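Local atomic coordinates of luciferase-like monooxygenase (Streptomyces bottropensis, PDB entry 4US5), a protein that probably acts as a flavin-dependent monooxygenase of the bacterial luciferase family, inserting oxygen from molecular oxygen into a substrate. Residues Arg42-Glu47 against Arg220-Val225. Residues are numbered along the deposited sequence; the frame is centred on the assembly and turned at random.
Sequences RFWVAE and RPILSV. With NA (sodium ion), chain O; EPE (4-(2-hydroxyethyl)-1-piperazine ethanesulfonic acid), chain S.
Ile222 CD1 rests against Arg42 and Trp44 where these two side chains meet. Ile222 CD1 is 3.8 Å from Arg42 NE. It also touches Trp44 CH2. It meets both flat groups obliquely. The Ile222 side chain is extended to its tip (chi2 -179°), which carries CD1 out to the side chains of Arg42 and Trp44. Trp44 reaches out from the opposite direction with the six-membered part of its indole. Arg42 CD lies over one face of the Trp44 indole, 3.1 Å above its plane and offset toward the rim. From there a bend at chi3 (74°) turns the guanidinium toward the sulfonate of a bound EPE molecule, probably from the crystallisation liquor.

Arg42 and Arg220 hold this sulfonate together. Arg42 NH1 bonds EPE O2S at 2.9 Å, and Arg42 NH2 bonds O3S, which lies in the guanidinium plane. Arg220 NH1 takes O1S at 3.0 Å. Arg220 NH2 shares O3S with Arg42, in a nearly straight bond (170°). The two NH2 atoms of Arg42 and Arg220 are therefore only 4.0 Å apart. O3S bridges the two, and its negative charge probably offsets theirs. Asp106 and Glu309 form salt bridges with Arg42, and Glu308 with Arg220. Asp106 also accepts a hydrogen bond from Trp44 NE1.

The strands 42-45 and 221-229 are not sheet neighbours. They face each other through the interior of the TIM barrel expected for this family. Strand 6-11 pairs with 42-45, and 309-313 links it to 221-229. Trp169 of strand 167-172 touches Arg42, Arg220 and Ile222. Outside, Phe43 packs on helix 59-68 and Leu223 on helix 291-305.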
# COMPACT_ATOMS: atom_id res chain seq x y z
N ARG B 42 14.83 12.94 -2.39
CA ARG B 42 13.76 11.92 -2.45
C ARG B 42 14.26 10.58 -1.94
O ARG B 42 15.47 10.31 -1.93
CB ARG B 42 13.17 11.77 -3.86
CG ARG B 42 14.09 11.13 -4.91
CD ARG B 42 13.64 11.44 -6.33
NE ARG B 42 13.92 12.82 -6.73
CZ ARG B 42 13.00 13.70 -7.16
NH1 ARG B 42 11.70 13.40 -7.21
NH2 ARG B 42 13.39 14.91 -7.54
N PHE B 43 13.32 9.76 -1.53
CA PHE B 43 13.60 8.43 -1.02
C PHE B 43 12.70 7.49 -1.83
O PHE B 43 11.47 7.56 -1.73
CB PHE B 43 13.24 8.36 0.46
CG PHE B 43 13.67 7.07 1.14
CD1 PHE B 43 12.90 5.92 1.02
CD2 PHE B 43 14.84 7.01 1.84
CE1 PHE B 43 13.30 4.75 1.62
CE2 PHE B 43 15.23 5.85 2.46
CZ PHE B 43 14.45 4.72 2.35
N TRP B 44 13.31 6.65 -2.64
CA TRP B 44 12.57 5.72 -3.43
C TRP B 44 12.68 4.31 -2.90
O TRP B 44 13.75 3.90 -2.44
CB TRP B 44 13.08 5.74 -4.87
CG TRP B 44 12.62 6.88 -5.68
CD1 TRP B 44 11.75 7.86 -5.31
CD2 TRP B 44 13.03 7.19 -7.00
NE1 TRP B 44 11.56 8.74 -6.34
CE2 TRP B 44 12.32 8.34 -7.41
CE3 TRP B 44 13.91 6.58 -7.91
CZ2 TRP B 44 12.50 8.94 -8.64
CZ3 TRP B 44 14.08 7.18 -9.16
CH2 TRP B 44 13.36 8.32 -9.52
N VAL B 45 11.61 3.55 -3.03
CA VAL B 45 11.57 2.15 -2.62
C VAL B 45 11.40 1.29 -3.88
O VAL B 45 10.45 1.50 -4.65
CB VAL B 45 10.42 1.89 -1.65
CG1 VAL B 45 10.40 0.41 -1.19
CG2 VAL B 45 10.51 2.80 -0.45
N ALA B 46 12.27 0.29 -4.05
CA ALA B 46 12.29 -0.59 -5.22
C ALA B 46 11.37 -1.79 -5.00
O ALA B 46 10.98 -2.09 -3.87
CB ALA B 46 13.70 -1.01 -5.55
N GLU B 47 10.96 -2.43 -6.07
CA GLU B 47 10.10 -3.59 -6.01
C GLU B 47 10.90 -4.80 -6.41
O GLU B 47 11.42 -4.87 -7.54
CB GLU B 47 8.95 -3.38 -6.99
CG GLU B 47 8.01 -4.55 -7.10
CD GLU B 47 6.71 -4.22 -7.83
OE1 GLU B 47 6.33 -3.02 -7.91
OE2 GLU B 47 6.03 -5.16 -8.29
N ARG B 220 14.98 15.83 -17.20
CA ARG B 220 15.18 15.76 -15.76
C ARG B 220 15.87 14.42 -15.44
O ARG B 220 15.21 13.46 -15.13
CB ARG B 220 13.84 15.87 -15.05
CG ARG B 220 13.10 17.18 -15.31
CD ARG B 220 13.54 18.32 -14.38
NE ARG B 220 13.83 17.85 -13.03
CZ ARG B 220 12.91 17.50 -12.13
NH1 ARG B 220 11.62 17.56 -12.44
NH2 ARG B 220 13.27 17.09 -10.92
N PRO B 221 17.19 14.37 -15.59
CA PRO B 221 17.92 13.13 -15.41
C PRO B 221 18.42 12.92 -13.97
O PRO B 221 19.00 13.82 -13.35
CB PRO B 221 19.11 13.27 -16.39
CG PRO B 221 19.08 14.68 -16.92
CD PRO B 221 18.07 15.43 -16.12
N ILE B 222 18.23 11.69 -13.48
CA ILE B 222 18.84 11.21 -12.25
C ILE B 222 19.75 10.04 -12.62
O ILE B 222 19.39 9.22 -13.47
CB ILE B 222 17.73 10.70 -11.28
CG1 ILE B 222 17.00 11.90 -10.68
CG2 ILE B 222 18.31 9.81 -10.19
CD1 ILE B 222 15.91 11.53 -9.68
N LEU B 223 20.89 9.95 -11.97
CA LEU B 223 21.75 8.80 -12.10
C LEU B 223 21.71 7.95 -10.81
O LEU B 223 22.04 8.45 -9.74
CB LEU B 223 23.17 9.28 -12.33
CG LEU B 223 24.20 8.28 -12.83
CD1 LEU B 223 23.79 7.72 -14.18
CD2 LEU B 223 25.56 8.95 -12.90
N SER B 224 21.23 6.71 -10.92
CA SER B 224 21.24 5.79 -9.79
C SER B 224 22.54 5.05 -9.74
O SER B 224 22.96 4.43 -10.73
CB SER B 224 20.05 4.85 -9.83
OG SER B 224 18.87 5.61 -9.80
N VAL B 225 23.16 5.09 -8.58
CA VAL B 225 24.50 4.59 -8.35
C VAL B 225 24.54 3.87 -7.02
O VAL B 225 23.92 4.30 -6.06
CB VAL B 225 25.55 5.73 -8.30
CG1 VAL B 225 25.86 6.25 -9.70
CG2 VAL B 225 25.10 6.87 -7.39
NA NA O . 3.78 -2.68 -6.57
N1 EPE S . 6.57 18.18 -8.61
C2 EPE S . 5.14 18.15 -8.98
C3 EPE S . 4.60 19.58 -9.08
N4 EPE S . 4.83 20.20 -7.77
C5 EPE S . 5.96 19.80 -6.91
C6 EPE S . 7.10 19.25 -7.77
C7 EPE S . 3.94 21.27 -7.27
C8 EPE S . 3.51 22.17 -8.41
O8 EPE S . 2.32 21.62 -8.99
C9 EPE S . 7.41 17.06 -9.10
C10 EPE S . 8.78 17.14 -8.48
S EPE S . 9.85 16.09 -9.22
O1S EPE S . 9.67 16.19 -10.68
O2S EPE S . 9.60 14.63 -8.71
O3S EPE S . 11.17 16.65 -8.86
O HOH W 1 1.37 -1.96 -7.80